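Local coordinates for prokaryotic transcription elongation factor GreA/GreB (Nitrosomonas europaea, PDB 2PN0), which probably binds RNA polymerase, as GreA and GreB transcription elongation factors do, and joins an Rnk-type N-terminal region to a GreA/GreB-type C-terminal region, at residues Lys6-Ile11 with Leu41-Val46; Glu17-Leu22 with Leu78-Asp83; Val63-Glu68 with Leu120-Val125; Met10-Asp15 with Val47-Ile52. All blocks are in the same frame, centred on the assembly; numbering follows the deposited sequence.

Interaction 1 (Lys6-Ile11 with Leu41-Val46); sequences KPKIMI and LARAEV
Met-10 and Ile-11 pair with Glu-45 and Val-46 in the small parallel sheet of the Rnk N-terminal region, whose two strands are joined through helices 13-25 and 34-42. Glu-45 is held through both its backbone N and its backbone O: the N donates to Ile-9 O at 2.9 Å, and the O receives Ile-11 N at 3.1 Å. Met-10 CA also brings its hydrogen to Glu-45 O.

Ahead of the sheet, the first residue beyond helix 34-42 reaches back to the N-terminal end. Arg-43 NH2 meets Lys-6 O at 2.7 Å with a fairly straight bond (157°), the oxygen lying in the guanidinium plane; NH1 adds a weak bond to the same oxygen. A bend at chi3 (-53°) turns the guanidinium to this carbonyl. The Lys-8 side chain crosses that of Arg-43 at about a right angle, with CG over one guanidinium face near the rim and CD 3.0 Å from Arg-43 O.

Closer to the sheet, Ile-9 CG1 packs on Ala-44 CB at 3.8 Å; alanine's single methyl fits where the two backbones approach closely. Lys-8 NZ and Arg-43 NH2, both donors, stand 3.5 Å apart, so the cations probably repel each other mildly, and the arginine's hold rests on a neutral carbonyl.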
loop_
_atom_site.group_PDB
_atom_site.type_symbol
_atom_site.label_atom_id
_atom_site.label_comp_id
_atom_site.label_asym_id
_atom_site.label_seq_id
_atom_site.Cartn_x
_atom_site.Cartn_y
_atom_site.Cartn_z
ATOM N N LYS A 6 13.721 17.716 -6.604
ATOM C CA LYS A 6 14.518 18.900 -6.162
ATOM C C LYS A 6 14.873 18.856 -4.661
ATOM O O LYS A 6 16.050 18.688 -4.327
ATOM C CB LYS A 6 13.825 20.215 -6.555
ATOM C CG LYS A 6 14.457 21.489 -5.989
ATOM C CD LYS A 6 15.704 21.907 -6.745
ATOM C CE LYS A 6 16.972 21.429 -6.044
ATOM N NZ LYS A 6 18.161 22.089 -6.663
ATOM N N PRO A 7 13.870 18.986 -3.754
ATOM C CA PRO A 7 14.268 18.994 -2.346
ATOM C C PRO A 7 14.605 17.587 -1.850
ATOM O O PRO A 7 13.802 16.668 -1.973
ATOM C CB PRO A 7 13.038 19.559 -1.629
ATOM C CG PRO A 7 11.877 19.200 -2.508
ATOM C CD PRO A 7 12.402 19.089 -3.918
ATOM N N LYS A 8 15.814 17.442 -1.319
ATOM C CA LYS A 8 16.273 16.196 -0.738
ATOM C C LYS A 8 15.467 15.917 0.526
ATOM O O LYS A 8 15.150 16.841 1.280
ATOM C CB LYS A 8 17.762 16.305 -0.387
ATOM C CG LYS A 8 18.602 17.060 -1.409
ATOM C CD LYS A 8 20.083 16.804 -1.178
ATOM C CE LYS A 8 20.950 17.804 -1.933
ATOM N NZ LYS A 8 20.645 17.860 -3.404
ATOM N N ILE A 9 15.102 14.658 0.745
ATOM C CA ILE A 9 14.528 14.274 2.029
ATOM C C ILE A 9 15.685 14.162 3.015
ATOM O O ILE A 9 16.842 14.079 2.600
ATOM C CB ILE A 9 13.723 12.935 1.961
ATOM C CG1 ILE A 9 14.651 11.753 1.604
ATOM C CG2 ILE A 9 12.491 13.105 1.025
ATOM C CD1 ILE A 9 14.105 10.337 1.959
HETATM N N MSE A 10 15.362 14.165 4.306
HETATM C CA MSE A 10 16.337 13.983 5.373
HETATM C C MSE A 10 16.115 12.613 6.013
HETATM O O MSE A 10 14.958 12.249 6.305
HETATM C CB MSE A 10 16.170 15.065 6.455
HETATM C CG MSE A 10 16.009 16.489 5.946
HETATM SE SE MSE A 10 15.864 17.842 7.371
HETATM C CE MSE A 10 17.423 17.347 8.427
ATOM N N ILE A 11 17.213 11.877 6.219
ATOM C CA ILE A 11 17.249 10.569 6.907
ATOM C C ILE A 11 18.370 10.566 7.919
ATOM O O ILE A 11 19.367 11.255 7.715
ATOM C CB ILE A 11 17.721 9.418 5.974
ATOM C CG1 ILE A 11 18.212 9.943 4.624
ATOM C CG2 ILE A 11 16.724 8.262 5.972
ATOM C CD1 ILE A 11 18.255 8.887 3.532
ATOM N N LEU A 41 16.647 7.928 -1.961
ATOM C CA LEU A 41 17.705 7.590 -0.994
ATOM C C LEU A 41 19.094 8.054 -1.415
ATOM O O LEU A 41 19.876 8.531 -0.579
ATOM C CB LEU A 41 17.707 6.085 -0.676
ATOM C CG LEU A 41 16.491 5.611 0.149
ATOM C CD1 LEU A 41 16.428 4.087 0.273
ATOM C CD2 LEU A 41 16.489 6.226 1.571
ATOM N N ALA A 42 19.406 7.899 -2.703
ATOM C CA ALA A 42 20.749 8.199 -3.216
ATOM C C ALA A 42 21.129 9.661 -3.039
ATOM O O ALA A 42 22.309 9.983 -2.831
ATOM C CB ALA A 42 20.838 7.817 -4.678
ATOM N N ARG A 43 20.133 10.534 -3.121
ATOM C CA ARG A 43 20.371 11.979 -3.074
ATOM C C ARG A 43 19.886 12.621 -1.770
ATOM O O ARG A 43 19.925 13.859 -1.609
ATOM C CB ARG A 43 19.689 12.651 -4.254
ATOM C CG ARG A 43 18.185 12.562 -4.203
ATOM C CD ARG A 43 17.575 13.267 -5.388
ATOM N NE ARG A 43 18.068 14.641 -5.512
ATOM C CZ ARG A 43 17.360 15.720 -5.192
ATOM N NH1 ARG A 43 16.116 15.588 -4.734
ATOM N NH2 ARG A 43 17.891 16.931 -5.342
ATOM N N ALA A 44 19.439 11.787 -0.839
ATOM C CA ALA A 44 18.969 12.288 0.446
ATOM C C ALA A 44 20.088 12.990 1.230
ATOM O O ALA A 44 21.289 12.729 1.033
ATOM C CB ALA A 44 18.392 11.165 1.266
ATOM N N GLU A 45 19.685 13.883 2.118
ATOM C CA GLU A 45 20.650 14.460 3.031
ATOM C C GLU A 45 20.652 13.639 4.304
ATOM O O GLU A 45 19.611 13.464 4.958
ATOM C CB GLU A 45 20.428 15.956 3.264
ATOM C CG GLU A 45 19.050 16.417 3.679
ATOM C CD GLU A 45 19.103 17.835 4.229
ATOM O OE1 GLU A 45 19.634 18.020 5.348
ATOM O OE2 GLU A 45 18.632 18.766 3.535
ATOM N N VAL A 46 21.820 13.085 4.603
ATOM C CA VAL A 46 21.981 12.192 5.734
ATOM C C VAL A 46 22.442 12.984 6.949
ATOM O O VAL A 46 23.571 13.471 6.997
ATOM C CB VAL A 46 22.983 11.046 5.438
ATOM C CG1 VAL A 46 22.878 9.984 6.500
ATOM C CG2 VAL A 46 22.731 10.417 4.083
#

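Interaction 2 (Glu17-Leu22 with Leu78-Asp83); sequences ERLEIL and LVYPKD
Helix 13-25 passes the end of strand 77-79 at some distance, the nearest pair of CA atoms, Leu-19 CA and Tyr-80 CA, being 8.6 Å apart, so long side chains must bridge the gap. The bridge is a cation-pi interaction between Arg-18 and Tyr-80, which joins the N-terminal helix to the GreA/GreB-type part of the chain. In the conformer described, one of two for this arginine, Arg-18 CZ sits 4.0 Å from the ring centroid and only 6° off the ring normal. The guanidinium does not lie flat on the ring: the two planes are 80° apart, and it presents an edge to the face, with NE 3.2 Å from Tyr-80 CZ. The arginine chain turns about its CG-CD bond, which brings NE over the ring.

Leucines suit the rest of the ring's surroundings. Leu-19 CD2 approaches Tyr-80 CE1 obliquely at 3.7 Å, and Leu-22 CD2 lies at the ring's edge while also meeting Pro-81 CD at 3.9 Å. Tyrosine earns its place through its hydroxyl too, since OH is hydrogen-bonded to Asp-15 near the start of the same helix. A leucine in place of Tyr-80 would probably leave Arg-18 without its aromatic face and Asp-15 without its hydroxyl partner.

Pro-81 also packs on Thr-86 of the second subunit. Just beyond it, in the 3-10 turn, Lys-82 NZ forms a salt bridge with Asp-83 OD2 at 2.9 Å, reaching the oxygen on its syn side, 30° out of the carboxylate plane.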
loop_
_atom_site.group_PDB
_atom_site.type_symbol
_atom_site.label_atom_id
_atom_site.label_comp_id
_atom_site.label_asym_id
_atom_site.label_seq_id
_atom_site.Cartn_x
_atom_site.Cartn_y
_atom_site.Cartn_z
ATOM N N GLU A 17 21.712 3.613 6.205
ATOM C CA GLU A 17 22.515 2.399 6.181
ATOM C C GLU A 17 21.653 1.147 6.122
ATOM O O GLU A 17 21.920 0.255 5.308
ATOM C CB GLU A 17 23.399 2.327 7.424
ATOM C CG GLU A 17 24.276 1.096 7.459
ATOM C CD GLU A 17 25.350 1.179 8.534
ATOM O OE1 GLU A 17 25.640 2.300 9.027
ATOM O OE2 GLU A 17 25.909 0.121 8.885
ATOM N N ARG A 18 20.685 1.049 7.038
ATOM C CA ARG A 18 19.767 -0.104 7.107
ATOM C C ARG A 18 18.993 -0.261 5.802
ATOM O O ARG A 18 18.868 -1.366 5.267
ATOM C CB ARG A 18 18.766 0.046 8.260
ATOM C CG ARG A 18 19.335 -0.084 9.672
ATOM C CD ARG A 18 18.214 -0.220 10.732
ATOM N NE ARG A 18 17.161 -1.135 10.280
ATOM C CZ ARG A 18 17.153 -2.447 10.489
ATOM N NH1 ARG A 18 18.137 -3.019 11.171
ATOM N NH2 ARG A 18 16.156 -3.193 10.018
ATOM N N LEU A 19 18.436 0.849 5.298
ATOM C CA LEU A 19 17.713 0.756 4.015
ATOM C C LEU A 19 18.610 0.296 2.864
ATOM O O LEU A 19 18.168 -0.492 2.010
ATOM C CB LEU A 19 17.036 2.073 3.669
ATOM C CG LEU A 19 15.878 2.387 4.584
ATOM C CD1 LEU A 19 15.458 3.846 4.368
ATOM C CD2 LEU A 19 14.677 1.417 4.312
ATOM N N GLU A 20 19.865 0.773 2.822
ATOM C CA GLU A 20 20.774 0.362 1.757
ATOM C C GLU A 20 21.011 -1.143 1.835
ATOM O O GLU A 20 20.983 -1.834 0.810
ATOM C CB GLU A 20 22.101 1.131 1.803
ATOM C CG GLU A 20 23.167 0.618 0.814
ATOM C CD GLU A 20 22.845 0.898 -0.655
ATOM O OE1 GLU A 20 21.941 1.719 -0.941
ATOM O OE2 GLU A 20 23.504 0.291 -1.541
ATOM N N ILE A 21 21.228 -1.661 3.045
ATOM C CA ILE A 21 21.487 -3.099 3.214
ATOM C C ILE A 21 20.219 -3.877 2.867
ATOM O O ILE A 21 20.270 -4.929 2.218
ATOM C CB ILE A 21 21.938 -3.434 4.646
ATOM C CG1 ILE A 21 23.322 -2.812 4.937
ATOM C CG2 ILE A 21 21.936 -4.989 4.893
ATOM C CD1 ILE A 21 23.687 -2.800 6.401
ATOM N N LEU A 22 19.078 -3.348 3.278
ATOM C CA LEU A 22 17.811 -3.999 2.921
ATOM C C LEU A 22 17.674 -4.138 1.409
ATOM O O LEU A 22 17.291 -5.199 0.893
ATOM C CB LEU A 22 16.616 -3.228 3.513
ATOM C CG LEU A 22 15.241 -3.817 3.213
ATOM C CD1 LEU A 22 15.046 -5.271 3.713
ATOM C CD2 LEU A 22 14.121 -2.873 3.703
ATOM N N LEU A 78 5.354 3.516 10.016
ATOM C CA LEU A 78 6.220 3.119 8.905
ATOM C C LEU A 78 7.317 2.242 9.467
ATOM O O LEU A 78 8.083 2.685 10.325
ATOM C CB LEU A 78 6.849 4.379 8.299
ATOM C CG LEU A 78 7.825 4.154 7.161
ATOM C CD1 LEU A 78 7.167 3.380 5.958
ATOM C CD2 LEU A 78 8.472 5.490 6.746
ATOM N N VAL A 79 7.388 0.999 9.018
ATOM C CA VAL A 79 8.330 0.058 9.639
ATOM C C VAL A 79 9.172 -0.696 8.622
ATOM O O VAL A 79 8.844 -0.769 7.425
ATOM C CB VAL A 79 7.575 -0.996 10.504
ATOM C CG1 VAL A 79 6.866 -0.311 11.682
ATOM C CG2 VAL A 79 6.591 -1.762 9.608
ATOM N N TYR A 80 10.270 -1.298 9.123
ATOM C CA TYR A 80 10.997 -2.294 8.346
ATOM C C TYR A 80 10.170 -3.577 8.220
ATOM O O TYR A 80 9.261 -3.771 9.021
ATOM C CB TYR A 80 12.333 -2.590 9.027
ATOM C CG TYR A 80 13.297 -1.426 8.919
ATOM C CD1 TYR A 80 14.005 -1.185 7.733
ATOM C CD2 TYR A 80 13.495 -0.562 9.991
ATOM C CE1 TYR A 80 14.901 -0.100 7.632
ATOM C CE2 TYR A 80 14.369 0.518 9.893
ATOM C CZ TYR A 80 15.074 0.731 8.715
ATOM O OH TYR A 80 15.965 1.785 8.617
ATOM N N PRO A 81 10.440 -4.402 7.188
ATOM C CA PRO A 81 9.661 -5.644 7.004
ATOM C C PRO A 81 9.503 -6.495 8.279
ATOM O O PRO A 81 8.404 -7.002 8.520
ATOM C CB PRO A 81 10.418 -6.373 5.899
ATOM C CG PRO A 81 10.927 -5.252 5.045
ATOM C CD PRO A 81 11.388 -4.207 6.072
ATOM N N LYS A 82 10.560 -6.597 9.102
ATOM C CA LYS A 82 10.506 -7.397 10.347
ATOM C C LYS A 82 9.333 -7.011 11.268
ATOM O O LYS A 82 8.866 -7.839 12.060
ATOM C CB LYS A 82 11.832 -7.308 11.110
ATOM C CG LYS A 82 12.202 -5.925 11.582
ATOM C CD LYS A 82 13.638 -5.899 12.125
ATOM C CE LYS A 82 14.230 -4.496 12.076
ATOM N NZ LYS A 82 13.498 -3.498 12.892
ATOM N N ASP A 83 8.838 -5.773 11.145
ATOM C CA ASP A 83 7.896 -5.255 12.132
ATOM C C ASP A 83 6.454 -5.077 11.695
ATOM O O ASP A 83 5.621 -4.576 12.474
ATOM C CB ASP A 83 8.442 -3.971 12.734
ATOM C CG ASP A 83 9.677 -4.215 13.549
ATOM O OD1 ASP A 83 9.671 -5.192 14.352
ATOM O OD2 ASP A 83 10.645 -3.440 13.414
#

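Interaction 3 (Val63-Glu68 with Leu120-Val125); sequences VRFRVE and LRVRIV
Arg-66 and Arg-123 form the hydrogen-bonded pair at the middle of an antiparallel ladder between strands 62-67 and 119-128, whose short axes come within 4.4 Å and run at 140° to each other. Both of its bonds, Arg-66 N to Arg-123 O and Arg-123 N to Arg-66 O, are 2.9 Å long. Val-125 N to Arg-64 O extends the ladder at one end, and Glu-68 N to Arg-121 O, almost straight, at the other. At the non-hydrogen-bonded pairs, Phe-65 with Ile-124 and Val-67 with Val-122, CA hydrogens turn to carbonyls instead, as from Phe-65 CA to Arg-123 O at 3.2 Å.

The apolar contacts gather on the face of Phe-65, Val-67, Val-122 and Ile-124. Val-122 CG2 meets Phe-65 CD1 at 3.5 Å. Ile-124 lies side by side with Phe-65, its CG1 3.8 Å from CE1; its CG2, anti to the backbone N, stands 3.6 Å from Val-63 CG1, which itself covers one ring face near the rim. Beta-branched valine and isoleucine suit an extended strand whose apolar face is buried. An alanine at Ile-124 would probably leave Val-63 CG1 and Phe-65 CE1 without their partner and open a gap beside them.

On the side of Arg-66 and Arg-123, Val-125 CG1 lies over one face of the Arg-66 guanidinium, near its rim, and CG2 presses unusually tightly on Arg-64 CG, at 3.1 Å.

Strand 109-113 flanks strand 119-128: Glu-109 forms salt bridges with Arg-121 and Arg-123, and Trp-112 packs on Leu-120 and Val-122. On strand 62-67, Phe-65 meets the ring of Phe-74; on strand 119-128, Leu-120 packs on Pro-32 of the second subunit.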
loop_
_atom_site.group_PDB
_atom_site.type_symbol
_atom_site.label_atom_id
_atom_site.label_comp_id
_atom_site.label_asym_id
_atom_site.label_seq_id
_atom_site.Cartn_x
_atom_site.Cartn_y
_atom_site.Cartn_z
ATOM N N VAL A 63 2.440 7.973 11.895
ATOM C CA VAL A 63 1.845 9.059 11.147
ATOM C C VAL A 63 0.348 9.035 11.407
ATOM O O VAL A 63 -0.312 8.014 11.210
ATOM C CB VAL A 63 2.176 8.916 9.630
ATOM C CG1 VAL A 63 1.659 10.119 8.823
ATOM C CG2 VAL A 63 3.698 8.739 9.408
ATOM N N ARG A 64 -0.182 10.172 11.870
ATOM C CA ARG A 64 -1.626 10.334 12.071
ATOM C C ARG A 64 -2.210 11.056 10.874
ATOM O O ARG A 64 -1.685 12.101 10.494
ATOM C CB ARG A 64 -1.885 11.151 13.340
ATOM C CG ARG A 64 -3.333 11.309 13.671
ATOM C CD ARG A 64 -3.456 11.633 15.125
ATOM N NE ARG A 64 -4.804 11.891 15.577
ATOM C CZ ARG A 64 -5.778 10.984 15.732
ATOM N NH1 ARG A 64 -5.604 9.706 15.405
ATOM N NH2 ARG A 64 -6.964 11.376 16.207
ATOM N N PHE A 65 -3.274 10.506 10.293
ATOM C CA PHE A 65 -3.887 11.052 9.094
ATOM C C PHE A 65 -5.318 11.435 9.343
ATOM O O PHE A 65 -6.013 10.757 10.115
ATOM C CB PHE A 65 -3.990 9.975 8.005
ATOM C CG PHE A 65 -2.683 9.436 7.537
ATOM C CD1 PHE A 65 -1.983 10.067 6.501
ATOM C CD2 PHE A 65 -2.160 8.269 8.117
ATOM C CE1 PHE A 65 -0.777 9.560 6.036
ATOM C CE2 PHE A 65 -0.913 7.742 7.678
ATOM C CZ PHE A 65 -0.246 8.386 6.620
ATOM N N ARG A 66 -5.791 12.494 8.678
ATOM C CA ARG A 66 -7.225 12.779 8.634
ATOM C C ARG A 66 -7.709 12.643 7.190
ATOM O O ARG A 66 -7.069 13.159 6.266
ATOM C CB ARG A 66 -7.580 14.170 9.180
ATOM C CG ARG A 66 -9.090 14.330 9.456
ATOM C CD ARG A 66 -9.527 15.741 9.877
ATOM N NE ARG A 66 -8.907 16.196 11.129
ATOM C CZ ARG A 66 -7.884 17.052 11.190
ATOM N NH1 ARG A 66 -7.350 17.545 10.067
ATOM N NH2 ARG A 66 -7.383 17.412 12.373
ATOM N N VAL A 67 -8.815 11.933 7.008
ATOM C CA VAL A 67 -9.401 11.812 5.682
ATOM C C VAL A 67 -10.125 13.116 5.380
ATOM O O VAL A 67 -10.853 13.664 6.232
ATOM C CB VAL A 67 -10.362 10.613 5.573
ATOM C CG1 VAL A 67 -9.650 9.320 5.971
ATOM C CG2 VAL A 67 -11.542 10.826 6.443
ATOM N N GLU A 68 -9.940 13.652 4.180
ATOM C CA GLU A 68 -10.652 14.899 3.908
ATOM C C GLU A 68 -12.185 14.794 3.880
ATOM O O GLU A 68 -12.840 15.647 4.490
ATOM C CB GLU A 68 -10.051 15.736 2.765
ATOM C CG GLU A 68 -10.096 15.137 1.378
ATOM C CD GLU A 68 -10.327 16.210 0.333
ATOM O OE1 GLU A 68 -11.321 16.076 -0.383
ATOM O OE2 GLU A 68 -9.562 17.202 0.241
ATOM N N LEU A 120 -9.018 8.036 -1.746
ATOM C CA LEU A 120 -8.995 8.446 -0.362
ATOM C C LEU A 120 -7.896 9.483 -0.287
ATOM O O LEU A 120 -6.712 9.167 -0.470
ATOM C CB LEU A 120 -8.642 7.266 0.534
ATOM C CG LEU A 120 -8.530 7.655 2.008
ATOM C CD1 LEU A 120 -9.918 8.122 2.527
ATOM C CD2 LEU A 120 -8.031 6.494 2.788
ATOM N N ARG A 121 -8.269 10.728 -0.017
ATOM C CA ARG A 121 -7.266 11.781 0.133
ATOM C C ARG A 121 -7.105 12.179 1.629
ATOM O O ARG A 121 -8.096 12.513 2.304
ATOM C CB ARG A 121 -7.635 13.027 -0.688
ATOM C CG ARG A 121 -6.513 14.102 -0.655
ATOM C CD ARG A 121 -6.791 15.184 -1.711
ATOM N NE ARG A 121 -5.748 16.207 -1.749
ATOM C CZ ARG A 121 -4.550 16.070 -2.326
ATOM N NH1 ARG A 121 -4.195 14.932 -2.931
ATOM N NH2 ARG A 121 -3.672 17.080 -2.248
ATOM N N VAL A 122 -5.878 12.136 2.125
ATOM C CA VAL A 122 -5.630 12.291 3.564
ATOM C C VAL A 122 -4.559 13.345 3.791
ATOM O O VAL A 122 -3.718 13.579 2.917
ATOM C CB VAL A 122 -5.196 10.972 4.239
ATOM C CG1 VAL A 122 -6.356 9.935 4.198
ATOM C CG2 VAL A 122 -3.898 10.358 3.571
ATOM N N ARG A 123 -4.604 13.976 4.972
ATOM C CA ARG A 123 -3.546 14.887 5.339
ATOM C C ARG A 123 -2.849 14.343 6.560
ATOM O O ARG A 123 -3.496 13.817 7.456
ATOM C CB ARG A 123 -4.146 16.265 5.680
ATOM C CG ARG A 123 -3.116 17.309 6.114
ATOM C CD ARG A 123 -3.846 18.563 6.643
ATOM N NE ARG A 123 -4.639 19.192 5.585
ATOM C CZ ARG A 123 -5.476 20.211 5.788
ATOM N NH1 ARG A 123 -5.642 20.689 7.028
ATOM N NH2 ARG A 123 -6.158 20.744 4.768
ATOM N N ILE A 124 -1.535 14.513 6.613
ATOM C CA ILE A 124 -0.799 14.112 7.790
ATOM C C ILE A 124 -1.018 15.142 8.877
ATOM O O ILE A 124 -0.618 16.306 8.735
ATOM C CB ILE A 124 0.716 13.979 7.511
ATOM C CG1 ILE A 124 0.980 12.849 6.474
ATOM C CG2 ILE A 124 1.480 13.759 8.857
ATOM C CD1 ILE A 124 2.398 12.778 5.964
ATOM N N VAL A 125 -1.681 14.714 9.953
ATOM C CA VAL A 125 -2.058 15.635 11.019
ATOM C C VAL A 125 -0.970 15.728 12.104
ATOM O O VAL A 125 -0.802 16.800 12.744
ATOM C CB VAL A 125 -3.486 15.348 11.598
ATOM C CG1 VAL A 125 -4.529 15.532 10.534
ATOM C CG2 VAL A 125 -3.591 14.006 12.175
#

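Interaction 4 (Met10-Asp15 with Val47-Ile52); sequences MISSLD and VDPEEI
Val-47 N donates to Ile-11 O at 2.9 Å (161°), the last firm rung before the two segments part. Past it, Ser-12 CA turns its hydrogen to Val-47 O at 3.2 Å, and the bond from Ser-13 N to that oxygen is weak. Around this backbone core lie the side chains. The selenomethionine Met-10, its end hooked round by the last torsion (chi3 51°), brings its terminal CE to both Val-47 CG2, 3.6 Å away, and Glu-51 O at 3.2 Å; a flexible, unbranched chain suits such a reach. Ile-52 comes back toward the strand and lays CD1 3.5 Å from Ser-12 N, while Pro-49 CG rests 3.7 Å from Ser-12 CB.

Ser-12 is the N-cap of helix 13-25, so the contact falls where strand gives way to helix. Its OG turns back toward the first helical turn and accepts from Asp-15 N at 3.1 Å and nearly straight (171°). Serine suits this place, being small enough for the proline alongside and able to satisfy a first-turn amide.

Further out, Asp-48 shapes the loop that carries Pro-49 and Ile-52: its OD2 takes Glu-50 N at 2.9 Å, an Asx turn leading into a short 3-10 segment. Ile-52 also touches Thr-58, and Met-10 touches Pro-53.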
loop_
_atom_site.group_PDB
_atom_site.type_symbol
_atom_site.label_atom_id
_atom_site.label_comp_id
_atom_site.label_asym_id
_atom_site.label_seq_id
_atom_site.Cartn_x
_atom_site.Cartn_y
_atom_site.Cartn_z
HETATM N N MSE A 10 15.362 14.165 4.306
HETATM C CA MSE A 10 16.337 13.983 5.373
HETATM C C MSE A 10 16.115 12.613 6.013
HETATM O O MSE A 10 14.958 12.249 6.305
HETATM C CB MSE A 10 16.170 15.065 6.455
HETATM C CG MSE A 10 16.009 16.489 5.946
HETATM SE SE MSE A 10 15.864 17.842 7.371
HETATM C CE MSE A 10 17.423 17.347 8.427
ATOM N N ILE A 11 17.213 11.877 6.219
ATOM C CA ILE A 11 17.249 10.569 6.907
ATOM C C ILE A 11 18.370 10.566 7.919
ATOM O O ILE A 11 19.367 11.255 7.715
ATOM C CB ILE A 11 17.721 9.418 5.974
ATOM C CG1 ILE A 11 18.212 9.943 4.624
ATOM C CG2 ILE A 11 16.724 8.262 5.972
ATOM C CD1 ILE A 11 18.255 8.887 3.532
ATOM N N SER A 12 18.250 9.729 8.950
ATOM C CA SER A 12 19.360 9.508 9.858
ATOM C C SER A 12 20.353 8.582 9.175
ATOM O O SER A 12 19.994 7.847 8.233
ATOM C CB SER A 12 18.896 8.894 11.182
ATOM O OG SER A 12 18.651 7.508 11.041
ATOM N N SER A 13 21.585 8.630 9.667
ATOM C CA SER A 13 22.664 7.773 9.178
ATOM C C SER A 13 22.285 6.295 9.307
ATOM O O SER A 13 22.528 5.504 8.388
ATOM C CB SER A 13 23.953 8.060 9.950
ATOM O OG SER A 13 25.081 7.507 9.294
ATOM N N LEU A 14 21.709 5.947 10.460
ATOM C CA LEU A 14 21.241 4.605 10.781
ATOM C C LEU A 14 20.232 4.125 9.763
ATOM O O LEU A 14 20.364 3.030 9.218
ATOM C CB LEU A 14 20.593 4.603 12.169
ATOM C CG LEU A 14 20.045 3.322 12.812
ATOM C CD1 LEU A 14 20.983 2.123 12.626
ATOM C CD2 LEU A 14 19.770 3.549 14.297
ATOM N N ASP A 15 19.208 4.926 9.507
ATOM C CA ASP A 15 18.210 4.519 8.523
ATOM C C ASP A 15 18.717 4.432 7.091
ATOM O O ASP A 15 18.331 3.511 6.375
ATOM C CB ASP A 15 16.898 5.291 8.680
ATOM C CG ASP A 15 16.282 5.086 10.061
ATOM O OD1 ASP A 15 16.196 3.917 10.533
ATOM O OD2 ASP A 15 15.913 6.081 10.703
ATOM N N VAL A 47 21.566 13.111 7.936
ATOM C CA VAL A 47 21.892 13.920 9.101
ATOM C C VAL A 47 21.917 13.059 10.365
ATOM O O VAL A 47 21.512 11.893 10.341
ATOM C CB VAL A 47 20.914 15.122 9.253
ATOM C CG1 VAL A 47 20.965 16.029 8.023
ATOM C CG2 VAL A 47 19.500 14.644 9.490
ATOM N N ASP A 48 22.418 13.620 11.458
ATOM C CA ASP A 48 22.222 13.007 12.756
ATOM C C ASP A 48 20.717 13.029 13.051
ATOM O O ASP A 48 20.042 13.997 12.683
ATOM C CB ASP A 48 22.961 13.796 13.832
ATOM C CG ASP A 48 22.760 13.211 15.212
ATOM O OD1 ASP A 48 23.401 12.179 15.520
ATOM O OD2 ASP A 48 21.946 13.762 15.978
ATOM N N PRO A 49 20.184 11.978 13.714
ATOM C CA PRO A 49 18.758 11.969 14.090
ATOM C C PRO A 49 18.253 13.273 14.739
ATOM O O PRO A 49 17.088 13.651 14.537
ATOM C CB PRO A 49 18.675 10.810 15.087
ATOM C CG PRO A 49 19.745 9.861 14.640
ATOM C CD PRO A 49 20.864 10.730 14.124
ATOM N N GLU A 50 19.133 13.953 15.481
ATOM C CA GLU A 50 18.782 15.150 16.248
ATOM C C GLU A 50 18.357 16.358 15.432
ATOM O O GLU A 50 17.572 17.172 15.934
ATOM C CB GLU A 50 19.930 15.590 17.176
ATOM C CG GLU A 50 20.322 14.604 18.285
ATOM C CD GLU A 50 19.130 13.923 18.934
ATOM O OE1 GLU A 50 19.097 12.671 18.906
ATOM O OE2 GLU A 50 18.229 14.632 19.452
ATOM N N GLU A 51 18.884 16.513 14.212
ATOM C CA GLU A 51 18.449 17.703 13.471
ATOM C C GLU A 51 17.502 17.403 12.314
ATOM O O GLU A 51 17.241 18.253 11.460
ATOM C CB GLU A 51 19.618 18.669 13.110
ATOM C CG GLU A 51 19.188 20.206 13.061
ATOM C CD GLU A 51 18.656 20.702 14.449
ATOM O OE1 GLU A 51 17.760 21.598 14.483
ATOM O OE2 GLU A 51 19.131 20.199 15.492
ATOM N N ILE A 52 16.913 16.206 12.353
ATOM C CA ILE A 52 15.705 15.939 11.554
ATOM C C ILE A 52 14.520 16.417 12.392
ATOM O O ILE A 52 14.320 15.929 13.513
ATOM C CB ILE A 52 15.454 14.446 11.256
ATOM C CG1 ILE A 52 16.561 13.843 10.404
ATOM C CG2 ILE A 52 14.117 14.280 10.529
ATOM C CD1 ILE A 52 16.579 12.354 10.457
#

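From the N terminus, interaction 1 closes the loop that holds helices 13-25 and 34-42, bringing their flanking strands together. Interaction 4 starts from the same strand, shares Met-10 and Ile-11, and carries the pairing on to the start of helix 13-25 and the loop after strand 45-47. Interaction 2 crosses both: it takes that helix past their closing points to the turn after strand 77-79, touching interaction 1 through Leu-19 and Leu-41 and interaction 4 through Tyr-80 and Asp-15. Interaction 3 opens after interactions 1 and 4 have closed and crosses interaction 2. Its centre is about 24 Å from that of interaction 2, and it ties strand 62-67 to strand 119-128.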